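Local structure of NADPH-dependent nitro/flavin reductase (Bacillus subtilis, 3N2S) at residues 49-54 with 76-81; 58-63 with 146-151; 132-137 with 157-162; 203-208 with 219-224. The protein uses NADPH to reduce flavin mononucleotide, and also reduces nitroaromatic compounds, quinones and azo dyes, working as a homodimer. One frame throughout, in Å; residues are numbered along the deposited sequence.

Contact 1: residues 49-54 with 76-81; sequences IGVSDP and FFVFCA
Val51 and Val78 meet through one methyl each: CG2 of Val51 lies 4.1 Å from CG2 of Val78, the two side chains crossing at a slant. Both valines keep CG1 anti to the backbone N, which turns each CG2 back over its own N and towards the other valine. Ile49 stands on the same face, its CB 4.5 Å from CB of Val78 directly across. Its CG1 also lies beside the backbone N (chi1 -54°), and the extended chain carries CD1 diagonally to Cys80, where it stops 4.0 Å from SG. Two neighbouring strands of the antiparallel nitroreductase sheet are joined here. Ile49 N gives a bond of 2.8 Å to Val78 O and Ile49 O receives Val78 N, while Val51 N reaches Phe76 O at 2.6 Å. The return bond from Phe76 N to Val51 O is weak, at 3.4 Å. Within the chain 49-51 belongs to an outermost strand, but Ile49 and Gly50 pair in parallel with a strand of the second subunit, so the sheet runs on through the dimer. Phe76 turns its ring edge to Val51, with CD2 4.4 Å from CB of Val51, and the ring lies over this face beneath Leu60 of helix 54-63. The opposite face of the sheet holds the non-hydrogen-bonded pair Gly50 and Phe77, where glycine contributes backbone alone and the Phe77 ring packs on Met121 and on Tyr182 of the second subunit.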
loop_
_atom_site.group_PDB
_atom_site.type_symbol
_atom_site.label_atom_id
_atom_site.label_comp_id
_atom_site.label_asym_id
_atom_site.label_seq_id
_atom_site.Cartn_x
_atom_site.Cartn_y
_atom_site.Cartn_z
ATOM N N ILE A 49 14.427 -4.487 -3.900
ATOM C CA ILE A 49 15.817 -4.938 -3.798
ATOM C C ILE A 49 15.816 -6.290 -3.085
ATOM O O ILE A 49 15.416 -6.368 -1.927
ATOM C CB ILE A 49 16.752 -3.894 -3.122
ATOM C CG1 ILE A 49 16.643 -2.515 -3.854
ATOM C CG2 ILE A 49 18.229 -4.414 -3.110
ATOM C CD1 ILE A 49 17.262 -1.400 -3.164
ATOM N N GLY A 50 16.249 -7.331 -3.791
ATOM C CA GLY A 50 16.354 -8.673 -3.234
ATOM C C GLY A 50 17.699 -8.837 -2.542
ATOM O O GLY A 50 18.756 -8.804 -3.192
ATOM N N VAL A 51 17.669 -8.965 -1.212
ATOM C CA VAL A 51 18.891 -9.053 -0.400
ATOM C C VAL A 51 19.199 -10.510 -0.013
ATOM O O VAL A 51 18.452 -11.144 0.742
ATOM C CB VAL A 51 18.869 -8.092 0.821
ATOM C CG1 VAL A 51 20.252 -8.007 1.495
ATOM C CG2 VAL A 51 18.399 -6.693 0.411
ATOM N N SER A 52 20.282 -11.045 -0.600
ATOM C CA SER A 52 20.757 -12.402 -0.337
ATOM C C SER A 52 22.181 -12.384 0.267
ATOM O O SER A 52 22.587 -13.372 0.864
ATOM C CB SER A 52 20.699 -13.258 -1.598
ATOM O OG SER A 52 21.541 -12.721 -2.602
ATOM N N ASP A 53 22.909 -11.261 0.144
ATOM C CA ASP A 53 24.263 -11.121 0.698
ATOM C C ASP A 53 24.208 -11.224 2.248
ATOM O O ASP A 53 23.561 -10.386 2.884
ATOM C CB ASP A 53 24.931 -9.805 0.263
ATOM C CG ASP A 53 26.337 -9.598 0.839
ATOM O OD1 ASP A 53 27.291 -10.217 0.319
ATOM O OD2 ASP A 53 26.468 -8.877 1.836
ATOM N N PRO A 54 24.836 -12.276 2.846
ATOM C CA PRO A 54 24.798 -12.450 4.313
ATOM C C PRO A 54 25.158 -11.208 5.119
ATOM O O PRO A 54 24.461 -10.899 6.076
ATOM C CB PRO A 54 25.790 -13.602 4.545
ATOM C CG PRO A 54 25.665 -14.418 3.324
ATOM C CD PRO A 54 25.604 -13.378 2.217
ATOM N N PHE A 76 15.183 -11.946 1.408
ATOM C CA PHE A 76 14.748 -10.696 2.027
ATOM C C PHE A 76 14.576 -9.625 0.952
ATOM O O PHE A 76 15.545 -9.270 0.278
ATOM C CB PHE A 76 15.696 -10.238 3.149
ATOM C CG PHE A 76 15.180 -9.065 3.955
ATOM C CD1 PHE A 76 14.021 -9.180 4.723
ATOM C CD2 PHE A 76 15.857 -7.843 3.957
ATOM C CE1 PHE A 76 13.545 -8.084 5.453
ATOM C CE2 PHE A 76 15.385 -6.764 4.694
ATOM C CZ PHE A 76 14.243 -6.896 5.446
ATOM N N PHE A 77 13.342 -9.153 0.769
ATOM C CA PHE A 77 13.019 -8.127 -0.219
ATOM C C PHE A 77 12.900 -6.767 0.456
ATOM O O PHE A 77 12.309 -6.669 1.525
ATOM C CB PHE A 77 11.695 -8.448 -0.937
ATOM C CG PHE A 77 11.654 -9.746 -1.717
ATOM C CD1 PHE A 77 11.938 -9.766 -3.082
ATOM C CD2 PHE A 77 11.247 -10.933 -1.109
ATOM C CE1 PHE A 77 11.833 -10.954 -3.820
ATOM C CE2 PHE A 77 11.181 -12.130 -1.841
ATOM C CZ PHE A 77 11.465 -12.127 -3.193
ATOM N N VAL A 78 13.433 -5.711 -0.178
ATOM C CA VAL A 78 13.266 -4.356 0.357
ATOM C C VAL A 78 12.448 -3.566 -0.658
ATOM O O VAL A 78 12.882 -3.401 -1.808
ATOM C CB VAL A 78 14.575 -3.622 0.786
ATOM C CG1 VAL A 78 14.266 -2.200 1.281
ATOM C CG2 VAL A 78 15.313 -4.417 1.864
ATOM N N PHE A 79 11.263 -3.083 -0.231
ATOM C CA PHE A 79 10.390 -2.294 -1.097
ATOM C C PHE A 79 10.735 -0.842 -0.958
ATOM O O PHE A 79 10.782 -0.328 0.164
ATOM C CB PHE A 79 8.888 -2.551 -0.800
ATOM C CG PHE A 79 8.426 -3.848 -1.413
ATOM C CD1 PHE A 79 7.736 -3.858 -2.620
ATOM C CD2 PHE A 79 8.734 -5.070 -0.813
ATOM C CE1 PHE A 79 7.350 -5.065 -3.214
ATOM C CE2 PHE A 79 8.328 -6.275 -1.394
ATOM C CZ PHE A 79 7.644 -6.264 -2.597
ATOM N N CYS A 80 10.956 -0.176 -2.098
ATOM C CA CYS A 80 11.309 1.255 -2.118
ATOM C C CYS A 80 10.334 2.055 -2.916
ATOM O O CYS A 80 9.953 1.618 -4.000
ATOM C CB CYS A 80 12.709 1.470 -2.697
ATOM S SG CYS A 80 14.012 0.486 -1.936
ATOM N N ALA A 81 10.065 3.306 -2.468
ATOM C CA ALA A 81 9.372 4.303 -3.276
ATOM C C ALA A 81 10.469 4.692 -4.272
ATOM O O ALA A 81 11.633 4.839 -3.870
ATOM C CB ALA A 81 8.964 5.499 -2.416
#

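Contact 2: residues 58-63 with 146-151; sequences RELSVL and TEVLQT
Val148 sets its two methyls among Glu59, Leu60 and Leu63 of helix 54-63. The apolar contacts come from two leucines: CD2 of Leu60 lies 4.0 Å from CG1 of Val148, the side chains running at a slant, and CD1 of Leu63 reaches CG2 of Val148 at 4.1 Å while the two pass in opposite directions. The other branch of Leu60, CD1, touches CD2 of Leu149 at 4.2 Å. Glu59 adds a contact of mixed character. Its extended chain lays the carboxylate across Val148, whose CG2 sits over the flat of the group, 3.7 Å from OE2 of Glu59 and nearly as close to its CD and OE1. No hydrogen bond crosses between the two segments. Within 146-151, Gln150, with positive phi after the helix, folds its amide back so that NE2 donates almost straight (174°) to a lone pair of Glu147 O at 2.8 Å; from the facing helix, Lys56 NZ donates to Val148 O. The contact thus packs helices 54-63 and 142-149 side by side on one face of the sheet, Leu60 and Leu149 both resting on Val51, with Leu60 also on Phe76 and Leu149 on Val78, while Leu149 also meets Asn185 of the second subunit.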
loop_
_atom_site.group_PDB
_atom_site.type_symbol
_atom_site.label_atom_id
_atom_site.label_comp_id
_atom_site.label_asym_id
_atom_site.label_seq_id
_atom_site.Cartn_x
_atom_site.Cartn_y
_atom_site.Cartn_z
ATOM N N ARG A 58 22.439 -9.199 7.522
ATOM C CA ARG A 58 22.832 -9.008 8.922
ATOM C C ARG A 58 22.725 -7.548 9.315
ATOM O O ARG A 58 22.108 -7.241 10.332
ATOM C CB ARG A 58 24.261 -9.539 9.192
ATOM C CG ARG A 58 24.572 -9.593 10.694
ATOM C CD ARG A 58 26.054 -9.437 10.992
ATOM N NE ARG A 58 26.647 -8.227 10.402
ATOM C CZ ARG A 58 26.639 -7.025 10.969
ATOM N NH1 ARG A 58 27.203 -5.994 10.357
ATOM N NH2 ARG A 58 26.056 -6.842 12.146
ATOM N N GLU A 59 23.317 -6.642 8.519
ATOM C CA GLU A 59 23.270 -5.208 8.815
ATOM C C GLU A 59 21.832 -4.730 8.914
ATOM O O GLU A 59 21.493 -4.005 9.845
ATOM C CB GLU A 59 23.992 -4.383 7.731
ATOM C CG GLU A 59 25.498 -4.537 7.683
ATOM C CD GLU A 59 26.079 -3.835 6.473
ATOM O OE1 GLU A 59 25.963 -4.375 5.345
ATOM O OE2 GLU A 59 26.586 -2.707 6.650
ATOM N N LEU A 60 20.986 -5.114 7.950
ATOM C CA LEU A 60 19.575 -4.712 7.934
ATOM C C LEU A 60 18.840 -5.243 9.153
ATOM O O LEU A 60 18.035 -4.518 9.735
ATOM C CB LEU A 60 18.888 -5.172 6.627
ATOM C CG LEU A 60 19.417 -4.518 5.322
ATOM C CD1 LEU A 60 18.869 -5.210 4.103
ATOM C CD2 LEU A 60 19.172 -2.988 5.290
ATOM N N SER A 61 19.141 -6.482 9.575
ATOM C CA SER A 61 18.535 -7.063 10.774
ATOM C C SER A 61 18.855 -6.167 11.989
ATOM O O SER A 61 17.956 -5.842 12.762
ATOM C CB SER A 61 19.082 -8.475 11.014
ATOM O OG SER A 61 18.684 -8.922 12.297
ATOM N N VAL A 62 20.138 -5.766 12.135
ATOM C CA VAL A 62 20.599 -4.910 13.243
ATOM C C VAL A 62 19.898 -3.561 13.190
ATOM O O VAL A 62 19.312 -3.130 14.200
ATOM C CB VAL A 62 22.145 -4.756 13.278
ATOM C CG1 VAL A 62 22.574 -3.730 14.329
ATOM C CG2 VAL A 62 22.799 -6.098 13.549
ATOM N N LEU A 63 19.925 -2.907 12.010
ATOM C CA LEU A 63 19.278 -1.603 11.811
ATOM C C LEU A 63 17.788 -1.685 12.106
ATOM O O LEU A 63 17.237 -0.741 12.660
ATOM C CB LEU A 63 19.549 -1.046 10.388
ATOM C CG LEU A 63 21.028 -0.779 10.038
ATOM C CD1 LEU A 63 21.221 -0.553 8.527
ATOM C CD2 LEU A 63 21.604 0.357 10.874
ATOM N N THR A 146 20.043 3.142 3.323
ATOM C CA THR A 146 20.354 3.616 1.972
ATOM C C THR A 146 21.827 3.366 1.629
ATOM O O THR A 146 22.134 3.117 0.462
ATOM C CB THR A 146 19.938 5.087 1.757
ATOM O OG1 THR A 146 20.658 5.934 2.649
ATOM C CG2 THR A 146 18.432 5.307 1.915
ATOM N N GLU A 147 22.732 3.390 2.643
ATOM C CA GLU A 147 24.148 3.090 2.425
ATOM C C GLU A 147 24.336 1.591 2.157
ATOM O O GLU A 147 25.123 1.234 1.286
ATOM C CB GLU A 147 25.011 3.500 3.632
ATOM C CG GLU A 147 25.079 4.984 3.904
ATOM C CD GLU A 147 26.158 5.292 4.918
ATOM O OE1 GLU A 147 25.814 5.628 6.072
ATOM O OE2 GLU A 147 27.352 5.135 4.576
ATOM N N VAL A 148 23.612 0.708 2.903
ATOM C CA VAL A 148 23.698 -0.751 2.704
ATOM C C VAL A 148 23.234 -1.103 1.271
ATOM O O VAL A 148 23.895 -1.873 0.562
ATOM C CB VAL A 148 22.880 -1.534 3.786
ATOM C CG1 VAL A 148 22.730 -3.013 3.431
ATOM C CG2 VAL A 148 23.485 -1.382 5.172
ATOM N N LEU A 149 22.104 -0.527 0.858
ATOM C CA LEU A 149 21.483 -0.814 -0.440
ATOM C C LEU A 149 21.994 0.060 -1.584
ATOM O O LEU A 149 21.631 -0.186 -2.735
ATOM C CB LEU A 149 19.952 -0.705 -0.322
ATOM C CG LEU A 149 19.274 -1.563 0.771
ATOM C CD1 LEU A 149 17.804 -1.213 0.887
ATOM C CD2 LEU A 149 19.438 -3.048 0.496
ATOM N N GLN A 150 22.811 1.094 -1.265
ATOM C CA GLN A 150 23.374 2.055 -2.238
ATOM C C GLN A 150 22.256 2.657 -3.107
ATOM O O GLN A 150 22.336 2.666 -4.341
ATOM C CB GLN A 150 24.506 1.414 -3.066
ATOM C CG GLN A 150 25.754 1.081 -2.227
ATOM C CD GLN A 150 26.585 2.307 -1.880
ATOM O OE1 GLN A 150 27.177 2.956 -2.753
ATOM N NE2 GLN A 150 26.633 2.668 -0.601
ATOM N N THR A 151 21.162 3.079 -2.443
ATOM C CA THR A 151 20.029 3.653 -3.167
ATOM C C THR A 151 20.332 5.100 -3.514
ATOM O O THR A 151 20.841 5.835 -2.675
ATOM C CB THR A 151 18.702 3.473 -2.423
ATOM O OG1 THR A 151 18.818 4.009 -1.107
ATOM C CG2 THR A 151 18.219 2.026 -2.407
#

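Contact 3: residues 132-137 with 157-162; sequences ICYIGG and PLFGLA. With FMN (flavin mononucleotide), chain E.
The shortest bond of the pairing runs from Ile135 N to Gly160 O, at 2.7 Å, and CA of Tyr134 adds a weaker C-H...O contact to the same oxygen at 3.4 Å. The return bond, Gly160 N to Ile135 O, is 2.8 Å, and a second reciprocal pair links Cys133 with Ala162. On one side of the strands CD1 of Leu161 stands over the centre of the Tyr134 ring, 3.6 Å from the centroid and 11° off the normal, a CH-pi contact; the flavin 8-methyl, FMN C8M, covers the other face. Phe159 runs alongside Tyr134, pointing the same way, with its ring turned 56° from the tyrosine ring and CE1 3.6 Å from CE1 of Tyr134. These are adjacent antiparallel strands of the nitroreductase sheet; on the other side of strand 155-164, Leu158 and Phe159 both face Phe79 of strand 75-82, a classic beta bulge. Strand 131-135 also lines the flavin pocket. Further on, Gly136 N donates to FMN N5 at 2.8 Å, nearly straight (172°), and Gly137 N to FMN O4 at 3.1 Å, fixing that edge of the isoalloxazine. Cys133, its SG anti to the backbone N, comes to 3.6 Å from FMN N1.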
loop_
_atom_site.group_PDB
_atom_site.type_symbol
_atom_site.label_atom_id
_atom_site.label_comp_id
_atom_site.label_asym_id
_atom_site.label_seq_id
_atom_site.Cartn_x
_atom_site.Cartn_y
_atom_site.Cartn_z
ATOM N N ILE A 132 5.377 -14.987 5.372
ATOM C CA ILE A 132 5.905 -13.635 5.172
ATOM C C ILE A 132 5.864 -12.836 6.470
ATOM O O ILE A 132 5.006 -13.065 7.325
ATOM C CB ILE A 132 5.205 -12.848 4.002
ATOM C CG1 ILE A 132 3.717 -12.484 4.293
ATOM C CG2 ILE A 132 5.338 -13.539 2.642
ATOM C CD1 ILE A 132 3.481 -11.082 4.980
ATOM N N CYS A 133 6.720 -11.814 6.548
ATOM C CA CYS A 133 6.697 -10.824 7.614
ATOM C C CYS A 133 7.233 -9.519 7.067
ATOM O O CYS A 133 8.355 -9.474 6.552
ATOM C CB CYS A 133 7.437 -11.256 8.883
ATOM S SG CYS A 133 7.076 -10.202 10.319
ATOM N N TYR A 134 6.399 -8.465 7.131
ATOM C CA TYR A 134 6.818 -7.114 6.727
ATOM C C TYR A 134 7.777 -6.606 7.785
ATOM O O TYR A 134 7.630 -6.959 8.951
ATOM C CB TYR A 134 5.620 -6.174 6.678
ATOM C CG TYR A 134 4.794 -6.276 5.423
ATOM C CD1 TYR A 134 4.937 -5.348 4.396
ATOM C CD2 TYR A 134 3.844 -7.286 5.267
ATOM C CE1 TYR A 134 4.173 -5.431 3.237
ATOM C CE2 TYR A 134 3.058 -7.366 4.124
ATOM C CZ TYR A 134 3.236 -6.442 3.104
ATOM O OH TYR A 134 2.453 -6.494 1.996
ATOM N N ILE A 135 8.784 -5.802 7.386
ATOM C CA ILE A 135 9.809 -5.272 8.295
ATOM C C ILE A 135 9.936 -3.752 8.125
ATOM O O ILE A 135 10.747 -3.270 7.334
ATOM C CB ILE A 135 11.194 -5.981 8.138
ATOM C CG1 ILE A 135 11.076 -7.568 8.169
ATOM C CG2 ILE A 135 12.242 -5.418 9.176
ATOM C CD1 ILE A 135 10.646 -8.210 9.547
ATOM N N GLY A 136 9.122 -3.034 8.874
ATOM C CA GLY A 136 9.137 -1.572 8.908
ATOM C C GLY A 136 10.276 -1.060 9.773
ATOM O O GLY A 136 10.608 0.121 9.711
ATOM N N GLY A 137 10.859 -1.953 10.580
ATOM C CA GLY A 137 11.983 -1.677 11.465
ATOM C C GLY A 137 13.175 -1.044 10.775
ATOM O O GLY A 137 13.921 -0.292 11.408
ATOM N N PRO A 157 13.730 3.573 0.809
ATOM C CA PRO A 157 13.334 2.246 1.342
ATOM C C PRO A 157 12.182 2.451 2.346
ATOM O O PRO A 157 12.201 3.396 3.121
ATOM C CB PRO A 157 14.613 1.732 2.019
ATOM C CG PRO A 157 15.754 2.583 1.417
ATOM C CD PRO A 157 15.102 3.935 1.236
ATOM N N LEU A 158 11.126 1.640 2.236
ATOM C CA LEU A 158 9.926 1.787 3.065
ATOM C C LEU A 158 9.835 0.688 4.105
ATOM O O LEU A 158 9.511 0.955 5.261
ATOM C CB LEU A 158 8.655 1.754 2.172
ATOM C CG LEU A 158 8.629 2.704 0.964
ATOM C CD1 LEU A 158 7.348 2.523 0.170
ATOM C CD2 LEU A 158 8.753 4.172 1.422
ATOM N N PHE A 159 10.047 -0.560 3.670
ATOM C CA PHE A 159 9.977 -1.742 4.548
ATOM C C PHE A 159 10.595 -2.912 3.818
ATOM O O PHE A 159 10.653 -2.915 2.585
ATOM C CB PHE A 159 8.512 -2.100 4.924
ATOM C CG PHE A 159 7.572 -2.132 3.733
ATOM C CD1 PHE A 159 7.467 -3.270 2.941
ATOM C CD2 PHE A 159 6.801 -1.016 3.398
ATOM C CE1 PHE A 159 6.643 -3.277 1.825
ATOM C CE2 PHE A 159 5.966 -1.031 2.276
ATOM C CZ PHE A 159 5.895 -2.158 1.496
ATOM N N GLY A 160 11.027 -3.892 4.594
ATOM C CA GLY A 160 11.483 -5.158 4.059
ATOM C C GLY A 160 10.317 -6.134 4.076
ATOM O O GLY A 160 9.256 -5.869 4.685
ATOM N N LEU A 161 10.491 -7.255 3.390
ATOM C CA LEU A 161 9.539 -8.356 3.385
ATOM C C LEU A 161 10.356 -9.629 3.450
ATOM O O LEU A 161 11.073 -9.942 2.501
ATOM C CB LEU A 161 8.617 -8.348 2.139
ATOM C CG LEU A 161 7.450 -9.350 2.182
ATOM C CD1 LEU A 161 6.397 -8.935 3.266
ATOM C CD2 LEU A 161 6.793 -9.496 0.793
ATOM N N ALA A 162 10.325 -10.299 4.611
ATOM C CA ALA A 162 11.001 -11.563 4.841
ATOM C C ALA A 162 10.059 -12.638 4.308
ATOM O O ALA A 162 8.866 -12.603 4.590
ATOM C CB ALA A 162 11.257 -11.767 6.329
HETATM N N1 FMN E . 6.594 -7.290 12.354
HETATM C C2 FMN E . 7.837 -7.428 12.887
HETATM O O2 FMN E . 8.121 -8.416 13.590
HETATM N N3 FMN E . 8.796 -6.489 12.667
HETATM C C4 FMN E . 8.678 -5.358 11.897
HETATM O O4 FMN E . 9.596 -4.546 11.725
HETATM C C4A FMN E . 7.351 -5.169 11.268
HETATM N N5 FMN E . 7.144 -4.158 10.462
HETATM C C5A FMN E . 5.914 -4.121 9.771
HETATM C C6 FMN E . 5.736 -3.092 8.810
HETATM C C7 FMN E . 4.599 -3.054 8.016
HETATM C C7M FMN E . 4.493 -2.000 6.923
HETATM C C8 FMN E . 3.526 -4.000 8.249
HETATM C C8M FMN E . 2.259 -3.953 7.469
HETATM C C9 FMN E . 3.674 -5.025 9.230
HETATM C C9A FMN E . 4.846 -5.099 10.018
HETATM N N10 FMN E . 5.107 -6.146 10.940
HETATM C C10 FMN E . 6.313 -6.270 11.556
HETATM C "C1'" FMN E . 4.065 -7.169 11.183
HETATM C "C2'" FMN E . 2.970 -6.580 12.084
HETATM O "O2'" FMN E . 3.474 -6.552 13.353
HETATM C "C3'" FMN E . 1.790 -7.547 12.035
HETATM O "O3'" FMN E . 1.303 -7.552 10.659
HETATM C "C4'" FMN E . 0.646 -7.164 13.076
HETATM O "O4'" FMN E . 1.123 -7.535 14.385
HETATM C "C5'" FMN E . -0.606 -8.045 12.809
HETATM O "O5'" FMN E . -0.187 -9.434 12.958
HETATM P P FMN E . -0.461 -10.534 11.807
HETATM O O1P FMN E . -1.947 -10.662 11.579
HETATM O O2P FMN E . 0.263 -11.711 12.423
HETATM O O3P FMN E . 0.358 -10.023 10.609
#

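Contact 4: residues 203-208 with 219-224; sequences KTISDY and ETWSDQ
Ile205 of helix 191-213 packs against Trp221, the first helical residue after the N-cap Thr220, so one helix flank meets the start of helix 221-229. The two side chains cross rather than run together. Ile205 CG1 lies 3.8 Å from CB of Trp221, and CG2, anti to the isoleucine backbone N, reaches over to Trp221 N at 3.6 Å. The contact therefore rests on the base of the tryptophan: with CG anti to the backbone N (chi1 -175°) the indole swings away from helix 203-208, and NE1 donates to Tyr42 O of the second subunit; the Tyr42 ring meets the indole edge to face. Ser206, one residue on, offers its backbone instead; its CA makes a C-H...O contact of 3.4 Å with Glu219 O. CB of Ser206 lies 4.2 Å from CG2 of Thr220. The threonine turns OG1 the other way, accepting Asp223 N at 3.2 Å in a capping bond that serves one of the first helical N-H groups. On the 203-208 side Lys203 and Asp207, one turn apart, form a salt bridge along the helix surface; OD2 of Asp207 holds Arg210, while Lys203 NZ sits 3.0 Å from OD1 of Asp207, on its syn lone pair.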
loop_
_atom_site.group_PDB
_atom_site.type_symbol
_atom_site.label_atom_id
_atom_site.label_comp_id
_atom_site.label_asym_id
_atom_site.label_seq_id
_atom_site.Cartn_x
_atom_site.Cartn_y
_atom_site.Cartn_z
ATOM N N LYS A 203 -11.389 -6.233 25.038
ATOM C CA LYS A 203 -11.666 -7.488 25.761
ATOM C C LYS A 203 -11.208 -8.684 24.884
ATOM O O LYS A 203 -10.588 -9.607 25.404
ATOM C CB LYS A 203 -13.162 -7.591 26.104
ATOM C CG LYS A 203 -13.489 -8.804 26.983
ATOM C CD LYS A 203 -14.994 -8.997 27.132
ATOM C CE LYS A 203 -15.327 -10.269 27.875
ATOM N NZ LYS A 203 -15.027 -11.498 27.083
ATOM N N THR A 204 -11.505 -8.656 23.563
ATOM C CA THR A 204 -11.078 -9.716 22.616
ATOM C C THR A 204 -9.541 -9.866 22.654
ATOM O O THR A 204 -9.014 -10.977 22.701
ATOM C CB THR A 204 -11.542 -9.395 21.187
ATOM O OG1 THR A 204 -12.962 -9.389 21.128
ATOM C CG2 THR A 204 -10.999 -10.387 20.141
ATOM N N ILE A 205 -8.828 -8.731 22.634
ATOM C CA ILE A 205 -7.361 -8.748 22.627
ATOM C C ILE A 205 -6.773 -9.190 23.961
ATOM O O ILE A 205 -5.836 -9.997 23.973
ATOM C CB ILE A 205 -6.814 -7.389 22.095
ATOM C CG1 ILE A 205 -7.235 -7.148 20.611
ATOM C CG2 ILE A 205 -5.290 -7.280 22.249
ATOM C CD1 ILE A 205 -6.969 -8.313 19.611
ATOM N N SER A 206 -7.302 -8.649 25.074
ATOM C CA SER A 206 -6.843 -9.046 26.410
ATOM C C SER A 206 -7.054 -10.562 26.595
ATOM O O SER A 206 -6.103 -11.262 26.979
ATOM C CB SER A 206 -7.537 -8.234 27.501
ATOM O OG SER A 206 -8.937 -8.435 27.531
ATOM N N ASP A 207 -8.249 -11.085 26.202
ATOM C CA ASP A 207 -8.540 -12.533 26.260
ATOM C C ASP A 207 -7.572 -13.323 25.384
ATOM O O ASP A 207 -7.096 -14.387 25.793
ATOM C CB ASP A 207 -9.983 -12.851 25.824
ATOM C CG ASP A 207 -11.109 -12.485 26.783
ATOM O OD1 ASP A 207 -12.281 -12.586 26.373
ATOM O OD2 ASP A 207 -10.813 -12.016 27.911
ATOM N N TYR A 208 -7.285 -12.809 24.177
ATOM C CA TYR A 208 -6.350 -13.428 23.241
ATOM C C TYR A 208 -4.958 -13.597 23.882
ATOM O O TYR A 208 -4.382 -14.693 23.816
ATOM C CB TYR A 208 -6.258 -12.601 21.941
ATOM C CG TYR A 208 -5.215 -13.105 20.974
ATOM C CD1 TYR A 208 -5.496 -14.151 20.103
ATOM C CD2 TYR A 208 -3.931 -12.567 20.958
ATOM C CE1 TYR A 208 -4.534 -14.637 19.226
ATOM C CE2 TYR A 208 -2.956 -13.053 20.092
ATOM C CZ TYR A 208 -3.268 -14.076 19.219
ATOM O OH TYR A 208 -2.321 -14.520 18.339
ATOM N N GLU A 219 -2.706 -7.438 28.458
ATOM C CA GLU A 219 -2.875 -6.092 27.913
ATOM C C GLU A 219 -3.976 -5.993 26.860
ATOM O O GLU A 219 -4.217 -6.947 26.117
ATOM C CB GLU A 219 -1.542 -5.535 27.385
ATOM C CG GLU A 219 -0.934 -6.364 26.268
ATOM C CD GLU A 219 0.360 -5.860 25.666
ATOM O OE1 GLU A 219 1.087 -6.696 25.090
ATOM O OE2 GLU A 219 0.644 -4.645 25.749
ATOM N N THR A 220 -4.657 -4.858 26.825
ATOM C CA THR A 220 -5.712 -4.570 25.861
ATOM C C THR A 220 -5.023 -3.997 24.591
ATOM O O THR A 220 -3.849 -3.622 24.637
ATOM C CB THR A 220 -6.677 -3.530 26.427
ATOM O OG1 THR A 220 -5.971 -2.308 26.625
ATOM C CG2 THR A 220 -7.381 -3.998 27.732
ATOM N N TRP A 221 -5.764 -3.896 23.490
ATOM C CA TRP A 221 -5.231 -3.343 22.250
ATOM C C TRP A 221 -4.895 -1.868 22.420
ATOM O O TRP A 221 -3.806 -1.456 22.052
ATOM C CB TRP A 221 -6.246 -3.517 21.107
ATOM C CG TRP A 221 -5.718 -3.069 19.783
ATOM C CD1 TRP A 221 -4.806 -3.718 19.002
ATOM C CD2 TRP A 221 -6.106 -1.893 19.065
ATOM N NE1 TRP A 221 -4.609 -3.025 17.831
ATOM C CE2 TRP A 221 -5.398 -1.899 17.841
ATOM C CE3 TRP A 221 -7.021 -0.858 19.314
ATOM C CZ2 TRP A 221 -5.557 -0.897 16.878
ATOM C CZ3 TRP A 221 -7.174 0.138 18.362
ATOM C CH2 TRP A 221 -6.465 0.101 17.146
ATOM N N SER A 222 -5.835 -1.080 22.966
ATOM C CA SER A 222 -5.649 0.365 23.146
ATOM C C SER A 222 -4.426 0.681 24.031
ATOM O O SER A 222 -3.666 1.567 23.681
ATOM C CB SER A 222 -6.926 1.012 23.673
ATOM O OG SER A 222 -7.265 0.456 24.927
ATOM N N ASP A 223 -4.169 -0.107 25.085
ATOM C CA ASP A 223 -2.968 0.093 25.903
ATOM C C ASP A 223 -1.690 -0.287 25.136
ATOM O O ASP A 223 -0.723 0.452 25.204
ATOM C CB ASP A 223 -3.049 -0.679 27.218
ATOM C CG ASP A 223 -3.948 -0.024 28.265
ATOM O OD1 ASP A 223 -4.348 1.157 28.066
ATOM O OD2 ASP A 223 -4.218 -0.667 29.285
ATOM N N GLN A 224 -1.712 -1.397 24.381
ATOM C CA GLN A 224 -0.580 -1.856 23.570
ATOM C C GLN A 224 -0.219 -0.839 22.470
ATOM O O GLN A 224 0.941 -0.446 22.382
ATOM C CB GLN A 224 -0.895 -3.223 22.943
ATOM C CG GLN A 224 0.298 -3.864 22.230
ATOM C CD GLN A 224 -0.034 -5.183 21.585
ATOM O OE1 GLN A 224 -1.146 -5.442 21.121
ATOM N NE2 GLN A 224 0.926 -6.074 21.603
#

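Contacts 1, 2 and 3 form one continuous core. Strands 75-82 and 155-164 are neighbours in the sheet, joining contact 1 to contact 3, centres about 9 Å apart, and Phe76 CE1 lies 3.7 Å from CG1 of Ile135. Contact 2 covers the face carrying Val51 and Val78: Leu149 CD1 comes to 3.7 Å from Val78 CG1. Contact 3 touches the flavin directly; in contact 1 the nearest atoms of the Phe76 side chain and FMN are about 8 Å apart. Contact 4 stands apart, its centre about 25 Å from that of contact 3, yet the nearest atoms of its Trp221 side chain and a bound FMN are also about 8 Å apart. All four contacts touch the second subunit.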